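Local atomic coordinates of putative Nitroreductase (Anabaena variabilis ATCC 29413, PDB entry 3EO7), a protein that binds flavin mononucleotide and probably acts as an FMN-dependent oxidoreductase of the nitroreductase type. Residues W70-L84 with L120-H133. Numbering follows the deposited sequence.
Sequences WWQRLSRLLFRSYGL and LLSPGLYNYQCRTH
His133 and Ser75 meet because each turns its side chain anti to its own backbone N (chi1 -171° at His133, Ser75 likewise), which sets His133 NE2 2.8 Å from Ser75 OG. His133 NE2 is the donor, and the hydroxyl lies close to the imidazole plane; Ser75 OG has a second partner in the carbonyl of Leu51. On the other ring nitrogen, His133 ND1 is 2.7 Å from Tyr128 OH in a hydrogen bond whose direction is open. Phe79 directs its edge at the face of the imidazole, a T-shaped pair with planes at 73° and centroids 5.2 Å apart. With an alanine in place of His133, Ser75 OG would probably lose its imidazole donor, Tyr128 OH its ring-nitrogen partner, and the edge of Phe79 the face it meets. Leu78 CB sits over one face of the Tyr128 ring, 4.3 Å from its centroid, a CH-pi contact. Further along the chain, Cys130 SG approaches the Tyr82 ring obliquely, 3.6 Å from Tyr82 CD2, and a water joins Leu84 N, Tyr128 OH and Cys130 O. At the far end, Leu120 CD1 packs 3.7 Å from Trp70 CB, and Leu121 CD1 lies as near Trp71 CH2. The axis of helix 70-82 crosses that of strand 124-129 of the antiparallel sheet at -58°, with apolar packing at one end; at the other, the bonds at both imidazole nitrogens fix the ring's rotation and tie helix, strand and following turn together.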
ATOM      1  N   TRP A  70      18.748  19.469   5.855  1.00 16.62           N
ATOM      2  CA  TRP A  70      17.293  19.335   5.794  1.00 17.51           C
ATOM      3  C   TRP A  70      16.844  18.878   4.404  1.00 18.08           C
ATOM      4  O   TRP A  70      16.070  17.920   4.269  1.00 17.99           O
ATOM      5  CB  TRP A  70      16.565  20.612   6.219  1.00 20.18           C
ATOM      6  CG  TRP A  70      15.132  20.277   6.242  1.00 20.25           C
ATOM      7  CD1 TRP A  70      14.478  19.508   7.182  1.00 29.27           C
ATOM      8  CD2 TRP A  70      14.186  20.512   5.191  1.00 22.81           C
ATOM      9  NE1 TRP A  70      13.174  19.282   6.781  1.00 29.56           N
ATOM     10  CE2 TRP A  70      12.962  19.914   5.583  1.00 29.86           C
ATOM     11  CE3 TRP A  70      14.244  21.195   3.973  1.00 19.17           C
ATOM     12  CZ2 TRP A  70      11.812  19.992   4.794  1.00 30.30           C
ATOM     13  CZ3 TRP A  70      13.112  21.268   3.203  1.00 23.56           C
ATOM     14  CH2 TRP A  70      11.913  20.679   3.614  1.00 25.01           C
ATOM     15  N   TRP A  71      17.348  19.538   3.372  1.00 17.99           N
ATOM     16  CA  TRP A  71      16.982  19.185   1.999  1.00 17.66           C
ATOM     17  C   TRP A  71      17.387  17.743   1.686  1.00 17.31           C
ATOM     18  O   TRP A  71      16.668  17.073   0.956  1.00 18.52           O
ATOM     19  CB  TRP A  71      17.567  20.152   0.981  1.00 18.16           C
ATOM     20  CG  TRP A  71      16.831  21.472   0.916  1.00 19.16           C
ATOM     21  CD1 TRP A  71      17.243  22.675   1.406  1.00 24.39           C
ATOM     22  CD2 TRP A  71      15.521  21.679   0.383  1.00 22.03           C
ATOM     23  NE1 TRP A  71      16.278  23.634   1.167  1.00 25.51           N
ATOM     24  CE2 TRP A  71      15.215  23.049   0.542  1.00 26.06           C
ATOM     25  CE3 TRP A  71      14.604  20.856  -0.273  1.00 23.60           C
ATOM     26  CZ2 TRP A  71      14.016  23.599   0.104  1.00 25.14           C
ATOM     27  CZ3 TRP A  71      13.413  21.399  -0.706  1.00 27.60           C
ATOM     28  CH2 TRP A  71      13.132  22.761  -0.512  1.00 22.92           C
ATOM     29  N   GLN A  72      18.522  17.274   2.205  1.00 16.83           N
ATOM     30  CA  GLN A  72      18.953  15.873   2.016  1.00 19.11           C
ATOM     31  C   GLN A  72      17.914  14.902   2.570  1.00 17.65           C
ATOM     32  O   GLN A  72      17.617  13.889   1.956  1.00 16.50           O
ATOM     33  CB  GLN A  72      20.271  15.555   2.715  1.00 21.61           C
ATOM     34  CG  GLN A  72      21.525  16.065   2.035  1.00 33.24           C
ATOM     35  CD  GLN A  72      22.779  15.885   2.907  1.00 33.09           C
ATOM     36  OE1 GLN A  72      22.849  14.963   3.735  1.00 48.52           O
ATOM     37  NE2 GLN A  72      23.765  16.773   2.725  1.00 47.90           N
ATOM     38  N   ARG A  73      17.360  15.223   3.728  1.00 14.47           N
ATOM     39  CA  ARG A  73      16.346  14.367   4.329  1.00 16.15           C
ATOM     40  C   ARG A  73      15.084  14.321   3.470  1.00 15.07           C
ATOM     41  O   ARG A  73      14.558  13.246   3.225  1.00 15.94           O
ATOM     42  CB  ARG A  73      16.018  14.845   5.752  1.00 13.95           C
ATOM     43  CG  ARG A  73      17.186  14.777   6.729  1.00 18.86           C
ATOM     44  CD  ARG A  73      16.847  15.559   7.990  1.00 18.81           C
ATOM     45  NE  ARG A  73      15.794  14.874   8.735  1.00 16.01           N
ATOM     46  CZ  ARG A  73      15.008  15.436   9.642  1.00 16.61           C
ATOM     47  NH1 ARG A  73      15.099  16.741   9.908  1.00 19.00           N
ATOM     48  NH2 ARG A  73      14.101  14.704  10.252  1.00 18.95           N
ATOM     49  N   LEU A  74      14.603  15.480   2.995  1.00 17.02           N
ATOM     50  CA  LEU A  74      13.390  15.489   2.141  1.00 17.73           C
ATOM     51  C   LEU A  74      13.648  14.761   0.806  1.00 16.80           C
ATOM     52  O   LEU A  74      12.824  13.987   0.315  1.00 16.58           O
ATOM     53  CB  LEU A  74      12.928  16.941   1.846  1.00 16.96           C
ATOM     54  CG  LEU A  74      11.632  17.015   0.988  1.00 20.59           C
ATOM     55  CD1 LEU A  74      10.456  16.343   1.718  1.00 20.63           C
ATOM     56  CD2 LEU A  74      11.327  18.494   0.590  1.00 22.60           C
ATOM     57  N   SER A  75      14.814  15.013   0.227  1.00 16.26           N
ATOM     58  CA  SER A  75      15.201  14.403  -1.056  1.00 16.73           C
ATOM     59  C   SER A  75      15.235  12.879  -0.932  1.00 15.62           C
ATOM     60  O   SER A  75      14.673  12.137  -1.754  1.00 15.21           O
ATOM     61  CB  SER A  75      16.563  14.954  -1.495  1.00 17.90           C
ATOM     62  OG  SER A  75      17.011  14.342  -2.692  1.00 16.51           O
ATOM     63  N   ARG A  76      15.881  12.405   0.116  1.00 14.55           N
ATOM     64  CA  ARG A  76      15.975  10.968   0.367  1.00 19.08           C
ATOM     65  C   ARG A  76      14.637  10.324   0.706  1.00 17.37           C
ATOM     66  O   ARG A  76      14.335   9.212   0.229  1.00 16.31           O
ATOM     67  CB  ARG A  76      17.015  10.708   1.467  1.00 19.55           C
ATOM     68  CG  ARG A  76      17.324   9.243   1.780  1.00 30.31           C
ATOM     69  CD  ARG A  76      18.331   9.125   2.943  1.00 33.68           C
ATOM     70  NE  ARG A  76      19.503   9.968   2.714  1.00 44.33           N
ATOM     71  CZ  ARG A  76      20.603   9.594   2.060  1.00 52.27           C
ATOM     72  NH1 ARG A  76      20.716   8.359   1.556  1.00 45.42           N
ATOM     73  NH2 ARG A  76      21.607  10.471   1.912  1.00 51.55           N
ATOM     74  N   LEU A  77      13.822  11.007   1.522  1.00 16.19           N
ATOM     75  CA  LEU A  77      12.512  10.508   1.878  1.00 16.65           C
ATOM     76  C   LEU A  77      11.679  10.282   0.612  1.00 16.53           C
ATOM     77  O   LEU A  77      11.111   9.205   0.404  1.00 17.07           O
ATOM     78  CB  LEU A  77      11.805  11.473   2.853  1.00 16.91           C
ATOM     79  CG  LEU A  77      10.481  10.987   3.464  1.00 21.04           C
ATOM     80  CD1 LEU A  77      10.208  11.736   4.795  1.00 21.69           C
ATOM     81  CD2 LEU A  77       9.336  11.156   2.467  1.00 20.19           C
ATOM     82  N   LEU A  78      11.703  11.256  -0.287  1.00 15.64           N
ATOM     83  CA  LEU A  78      10.889  11.159  -1.498  1.00 15.63           C
ATOM     84  C   LEU A  78      11.446  10.118  -2.454  1.00 14.79           C
ATOM     85  O   LEU A  78      10.694   9.311  -3.026  1.00 16.71           O
ATOM     86  CB  LEU A  78      10.733  12.508  -2.151  1.00 16.27           C
ATOM     87  CG  LEU A  78       9.830  13.542  -1.441  1.00 18.72           C
ATOM     88  CD1 LEU A  78      10.039  14.955  -2.022  1.00 18.16           C
ATOM     89  CD2 LEU A  78       8.377  13.073  -1.556  1.00 18.40           C
ATOM     90  N   PHE A  79      12.763  10.106  -2.603  1.00 16.43           N
ATOM     91  CA  PHE A  79      13.392   9.176  -3.551  1.00 16.45           C
ATOM     92  C   PHE A  79      13.209   7.710  -3.169  1.00 17.98           C
ATOM     93  O   PHE A  79      12.952   6.846  -4.020  1.00 16.41           O
ATOM     94  CB  PHE A  79      14.864   9.499  -3.739  1.00 17.45           C
ATOM     95  CG  PHE A  79      15.472   8.714  -4.847  1.00 18.67           C
ATOM     96  CD1 PHE A  79      15.102   8.988  -6.174  1.00 17.23           C
ATOM     97  CD2 PHE A  79      16.320   7.653  -4.583  1.00 27.53           C
ATOM     98  CE1 PHE A  79      15.603   8.239  -7.212  1.00 23.08           C
ATOM     99  CE2 PHE A  79      16.841   6.897  -5.630  1.00 33.25           C
ATOM    100  CZ  PHE A  79      16.470   7.188  -6.941  1.00 22.97           C
ATOM    101  N   ARG A  80      13.356   7.413  -1.883  1.00 16.42           N
ATOM    102  CA  ARG A  80      13.226   6.049  -1.417  1.00 17.31           C
ATOM    103  C   ARG A  80      11.748   5.657  -1.432  1.00 19.64           C
ATOM    104  O   ARG A  80      11.434   4.482  -1.471  1.00 20.78           O
ATOM    105  CB  ARG A  80      13.800   5.892  -0.010  1.00 18.89           C
ATOM    106  CG  ARG A  80      15.327   6.111   0.130  1.00 22.86           C
ATOM    107  CD  ARG A  80      16.112   4.863  -0.178  1.00 40.31           C
ATOM    108  NE  ARG A  80      17.561   5.121  -0.171  1.00 41.65           N
ATOM    109  CZ  ARG A  80      18.359   5.167  -1.249  1.00 45.85           C
ATOM    110  NH1 ARG A  80      17.911   4.958  -2.487  1.00 44.49           N
ATOM    111  NH2 ARG A  80      19.660   5.403  -1.077  1.00 45.52           N
ATOM    112  N   SER A  81      10.841   6.640  -1.394  1.00 16.93           N
ATOM    113  CA  SER A  81       9.401   6.362  -1.404  1.00 18.41           C
ATOM    114  C   SER A  81       8.840   6.077  -2.809  1.00 18.08           C
ATOM    115  O   SER A  81       8.060   5.145  -2.982  1.00 16.68           O
ATOM    116  CB  SER A  81       8.590   7.519  -0.810  1.00 22.29           C
ATOM    117  OG  SER A  81       8.828   7.639   0.577  1.00 21.96           O
ATOM    118  N   TYR A  82       9.184   6.919  -3.782  1.00 15.99           N
ATOM    119  CA  TYR A  82       8.544   6.841  -5.103  1.00 17.46           C
ATOM    120  C   TYR A  82       9.452   7.239  -6.248  1.00 16.70           C
ATOM    121  O   TYR A  82       8.984   7.572  -7.341  1.00 17.73           O
ATOM    122  CB  TYR A  82       7.289   7.702  -5.074  1.00 15.86           C
ATOM    123  CG  TYR A  82       6.164   7.326  -6.004  1.00 16.11           C
ATOM    124  CD1 TYR A  82       5.775   5.990  -6.155  1.00 16.58           C
ATOM    125  CD2 TYR A  82       5.472   8.289  -6.719  1.00 17.21           C
ATOM    126  CE1 TYR A  82       4.704   5.630  -6.990  1.00 17.73           C
ATOM    127  CE2 TYR A  82       4.417   7.945  -7.547  1.00 15.38           C
ATOM    128  CZ  TYR A  82       4.031   6.600  -7.686  1.00 16.27           C
ATOM    129  OH  TYR A  82       2.967   6.255  -8.511  1.00 17.10           O
ATOM    130  N   GLY A  83      10.752   7.113  -6.026  1.00 16.34           N
ATOM    131  CA  GLY A  83      11.715   7.468  -7.037  1.00 15.77           C
ATOM    132  C   GLY A  83      11.794   6.408  -8.106  1.00 15.21           C
ATOM    133  O   GLY A  83      11.370   5.260  -7.894  1.00 15.40           O
ATOM    134  N   LEU A  84      12.364   6.792  -9.242  1.00 15.38           N
ATOM    135  CA  LEU A  84      12.630   5.833 -10.332  1.00 15.24           C
ATOM    136  C   LEU A  84      13.846   4.983  -9.989  1.00 18.89           C
ATOM    137  O   LEU A  84      14.884   5.541  -9.668  1.00 18.60           O
ATOM    138  CB  LEU A  84      12.822   6.580 -11.633  1.00 15.48           C
ATOM    139  CG  LEU A  84      11.690   7.456 -12.102  1.00 16.57           C
ATOM    140  CD1 LEU A  84      12.054   7.941 -13.550  1.00 20.26           C
ATOM    141  CD2 LEU A  84      10.307   6.752 -12.013  1.00 18.49           C
ATOM    142  N   LEU A 120      12.890  27.333   5.095  1.00 28.47           N
ATOM    143  CA  LEU A 120      13.469  26.623   3.949  1.00 29.50           C
ATOM    144  C   LEU A 120      12.480  26.272   2.836  1.00 27.83           C
ATOM    145  O   LEU A 120      12.874  26.220   1.665  1.00 27.64           O
ATOM    146  CB  LEU A 120      14.167  25.344   4.401  1.00 32.23           C
ATOM    147  CG  LEU A 120      15.515  25.528   5.105  1.00 33.38           C
ATOM    148  CD1 LEU A 120      16.137  24.159   5.315  1.00 35.23           C
ATOM    149  CD2 LEU A 120      16.456  26.408   4.292  1.00 35.97           C
ATOM    150  N   LEU A 121      11.213  26.028   3.197  1.00 23.29           N
ATOM    151  CA  LEU A 121      10.196  25.562   2.235  1.00 21.96           C
ATOM    152  C   LEU A 121       8.986  26.503   2.190  1.00 17.59           C
ATOM    153  O   LEU A 121       8.137  26.483   3.084  1.00 21.01           O
ATOM    154  CB  LEU A 121       9.745  24.136   2.613  1.00 22.68           C
ATOM    155  CG  LEU A 121       8.857  23.388   1.627  1.00 24.29           C
ATOM    156  CD1 LEU A 121       9.604  23.108   0.371  1.00 23.38           C
ATOM    157  CD2 LEU A 121       8.302  22.085   2.251  1.00 23.31           C
ATOM    158  N   SER A 122       8.899  27.275   1.109  1.00 18.19           N
ATOM    159  CA  SER A 122       7.814  28.242   0.910  1.00 19.48           C
ATOM    160  C   SER A 122       6.484  27.554   1.067  1.00 18.07           C
ATOM    161  O   SER A 122       6.369  26.361   0.787  1.00 18.87           O
ATOM    162  CB  SER A 122       7.858  28.845  -0.500  1.00 20.28           C
ATOM    163  OG  SER A 122       9.052  29.526  -0.700  1.00 35.59           O
ATOM    164  N   PRO A 123       5.463  28.302   1.499  1.00 18.93           N
ATOM    165  CA  PRO A 123       4.166  27.657   1.659  1.00 17.06           C
ATOM    166  C   PRO A 123       3.527  27.271   0.352  1.00 16.12           C
ATOM    167  O   PRO A 123       3.865  27.823  -0.709  1.00 17.05           O
ATOM    168  CB  PRO A 123       3.312  28.766   2.282  1.00 17.72           C
ATOM    169  CG  PRO A 123       3.948  30.016   1.898  1.00 21.44           C
ATOM    170  CD  PRO A 123       5.413  29.726   1.880  1.00 20.26           C
ATOM    171  N   GLY A 124       2.583  26.337   0.431  1.00 15.45           N
ATOM    172  CA  GLY A 124       1.797  25.989  -0.719  1.00 13.69           C
ATOM    173  C   GLY A 124       1.899  24.550  -1.157  1.00 15.21           C
ATOM    174  O   GLY A 124       2.146  23.654  -0.344  1.00 17.29           O
ATOM    175  N   LEU A 125       1.703  24.365  -2.462  1.00 16.45           N
ATOM    176  CA  LEU A 125       1.581  23.064  -3.078  1.00 14.20           C
ATOM    177  C   LEU A 125       2.730  22.700  -3.989  1.00 14.84           C
ATOM    178  O   LEU A 125       3.158  23.484  -4.830  1.00 14.61           O
ATOM    179  CB  LEU A 125       0.277  23.005  -3.893  1.00 16.51           C
ATOM    180  CG  LEU A 125      -0.964  23.503  -3.151  1.00 19.09           C
ATOM    181  CD1 LEU A 125      -2.153  23.592  -4.174  1.00 20.27           C
ATOM    182  CD2 LEU A 125      -1.268  22.642  -1.913  1.00 19.68           C
ATOM    183  N   TYR A 126       3.219  21.489  -3.808  1.00 14.91           N
ATOM    184  CA  TYR A 126       4.311  20.936  -4.600  1.00 16.15           C
ATOM    185  C   TYR A 126       3.941  19.541  -5.133  1.00 17.87           C
ATOM    186  O   TYR A 126       3.401  18.709  -4.405  1.00 18.28           O
ATOM    187  CB  TYR A 126       5.574  20.768  -3.746  1.00 16.01           C
ATOM    188  CG  TYR A 126       6.105  22.033  -3.095  1.00 16.76           C
ATOM    189  CD1 TYR A 126       5.490  22.577  -1.963  1.00 15.83           C
ATOM    190  CD2 TYR A 126       7.240  22.651  -3.580  1.00 17.23           C
ATOM    191  CE1 TYR A 126       5.988  23.708  -1.360  1.00 18.25           C
ATOM    192  CE2 TYR A 126       7.751  23.774  -2.975  1.00 18.15           C
ATOM    193  CZ  TYR A 126       7.117  24.308  -1.880  1.00 18.14           C
ATOM    194  OH  TYR A 126       7.644  25.441  -1.335  1.00 18.61           O
ATOM    195  N   ASN A 127       4.220  19.303  -6.417  1.00 15.97           N
ATOM    196  CA  ASN A 127       4.044  17.991  -6.997  1.00 13.66           C
ATOM    197  C   ASN A 127       5.425  17.332  -7.111  1.00 15.36           C
ATOM    198  O   ASN A 127       6.375  17.949  -7.615  1.00 14.32           O
ATOM    199  CB  ASN A 127       3.395  18.072  -8.375  1.00 16.14           C
ATOM    200  CG  ASN A 127       3.276  16.715  -9.032  1.00 19.67           C
ATOM    201  OD1 ASN A 127       4.038  16.420  -9.934  1.00 18.68           O
ATOM    202  ND2 ASN A 127       2.372  15.853  -8.527  1.00 16.23           N
ATOM    203  N   TYR A 128       5.513  16.085  -6.699  1.00 16.19           N
ATOM    204  CA  TYR A 128       6.750  15.316  -6.827  1.00 15.69           C
ATOM    205  C   TYR A 128       6.899  14.758  -8.261  1.00 16.32           C
ATOM    206  O   TYR A 128       6.086  13.985  -8.729  1.00 15.47           O
ATOM    207  CB  TYR A 128       6.836  14.181  -5.776  1.00 15.97           C
ATOM    208  CG  TYR A 128       8.123  13.386  -5.964  1.00 13.93           C
ATOM    209  CD1 TYR A 128       9.373  14.005  -5.813  1.00 14.42           C
ATOM    210  CD2 TYR A 128       8.091  12.050  -6.343  1.00 16.21           C
ATOM    211  CE1 TYR A 128      10.558  13.311  -6.074  1.00 15.33           C
ATOM    212  CE2 TYR A 128       9.272  11.323  -6.551  1.00 17.66           C
ATOM    213  CZ  TYR A 128      10.496  11.962  -6.428  1.00 16.27           C
ATOM    214  OH  TYR A 128      11.612  11.224  -6.663  1.00 16.58           O
ATOM    215  N   GLN A 129       7.965  15.150  -8.920  1.00 15.85           N
ATOM    216  CA  GLN A 129       8.257  14.726 -10.286  1.00 17.45           C
ATOM    217  C   GLN A 129       9.277  13.586 -10.260  1.00 15.86           C
ATOM    218  O   GLN A 129      10.466  13.813 -10.057  1.00 16.18           O
ATOM    219  CB  GLN A 129       8.829  15.912 -11.046  1.00 18.47           C
ATOM    220  CG  GLN A 129       7.828  16.997 -11.303  1.00 18.26           C
ATOM    221  CD  GLN A 129       6.928  16.654 -12.462  1.00 29.39           C
ATOM    222  OE1 GLN A 129       7.413  16.263 -13.526  1.00 35.68           O
ATOM    223  NE2 GLN A 129       5.622  16.773 -12.269  1.00 22.24           N
ATOM    224  N   CYS A 130       8.788  12.368 -10.417  1.00 16.93           N
ATOM    225  CA  CYS A 130       9.606  11.156 -10.435  1.00 18.33           C
ATOM    226  C   CYS A 130      10.677  11.222 -11.514  1.00 18.16           C
ATOM    227  O   CYS A 130      11.801  10.792 -11.296  1.00 18.54           O
ATOM    228  CB  CYS A 130       8.718   9.918 -10.688  1.00 18.46           C
ATOM    229  SG  CYS A 130       7.499   9.563  -9.407  1.00 23.19           S
ATOM    230  N   ARG A 131      10.345  11.799 -12.665  1.00 18.98           N
ATOM    231  CA  ARG A 131      11.275  11.800 -13.805  1.00 19.92           C
ATOM    232  C   ARG A 131      12.575  12.543 -13.584  1.00 20.25           C
ATOM    233  O   ARG A 131      13.608  12.166 -14.117  1.00 22.61           O
ATOM    234  CB  ARG A 131      10.594  12.359 -15.057  1.00 21.63           C
ATOM    235  CG  ARG A 131       9.629  11.389 -15.681  1.00 26.15           C
ATOM    236  CD  ARG A 131       8.852  12.115 -16.762  1.00 33.14           C
ATOM    237  NE  ARG A 131       8.069  13.158 -16.110  1.00 40.90           N
ATOM    238  CZ  ARG A 131       7.319  14.059 -16.724  1.00 39.90           C
ATOM    239  NH1 ARG A 131       7.199  14.035 -18.049  1.00 42.43           N
ATOM    240  NH2 ARG A 131       6.667  14.964 -15.988  1.00 29.83           N
ATOM    241  N   THR A 132      12.519  13.613 -12.814  1.00 17.66           N
ATOM    242  CA  THR A 132      13.657  14.466 -12.596  1.00 17.84           C
ATOM    243  C   THR A 132      14.071  14.529 -11.121  1.00 17.61           C
ATOM    244  O   THR A 132      15.047  15.199 -10.772  1.00 21.13           O
ATOM    245  CB  THR A 132      13.304  15.879 -13.097  1.00 19.92           C
ATOM    246  OG1 THR A 132      12.106  16.324 -12.448  1.00 20.75           O
ATOM    247  CG2 THR A 132      13.099  15.831 -14.627  1.00 18.70           C
ATOM    248  N   HIS A 133      13.339  13.822 -10.259  1.00 18.99           N
ATOM    249  CA  HIS A 133      13.575  13.905  -8.809  1.00 18.61           C
ATOM    250  C   HIS A 133      13.591  15.391  -8.391  1.00 17.14           C
ATOM    251  O   HIS A 133      14.586  15.944  -7.869  1.00 17.07           O
ATOM    252  CB  HIS A 133      14.826  13.164  -8.329  1.00 17.88           C
ATOM    253  CG  HIS A 133      14.920  13.097  -6.838  1.00 17.46           C
ATOM    254  ND1 HIS A 133      13.871  12.650  -6.057  1.00 16.95           N
ATOM    255  CD2 HIS A 133      15.915  13.427  -5.984  1.00 17.45           C
ATOM    256  CE1 HIS A 133      14.220  12.715  -4.786  1.00 16.98           C
ATOM    257  NE2 HIS A 133      15.451  13.198  -4.707  1.00 15.30           N
TER
HETATM  258  O   HOH W   1      15.450  27.004   1.108  1.00 57.95           O
HETATM  259  O   HOH W   2      12.750   9.805  -9.076  1.00 20.54           O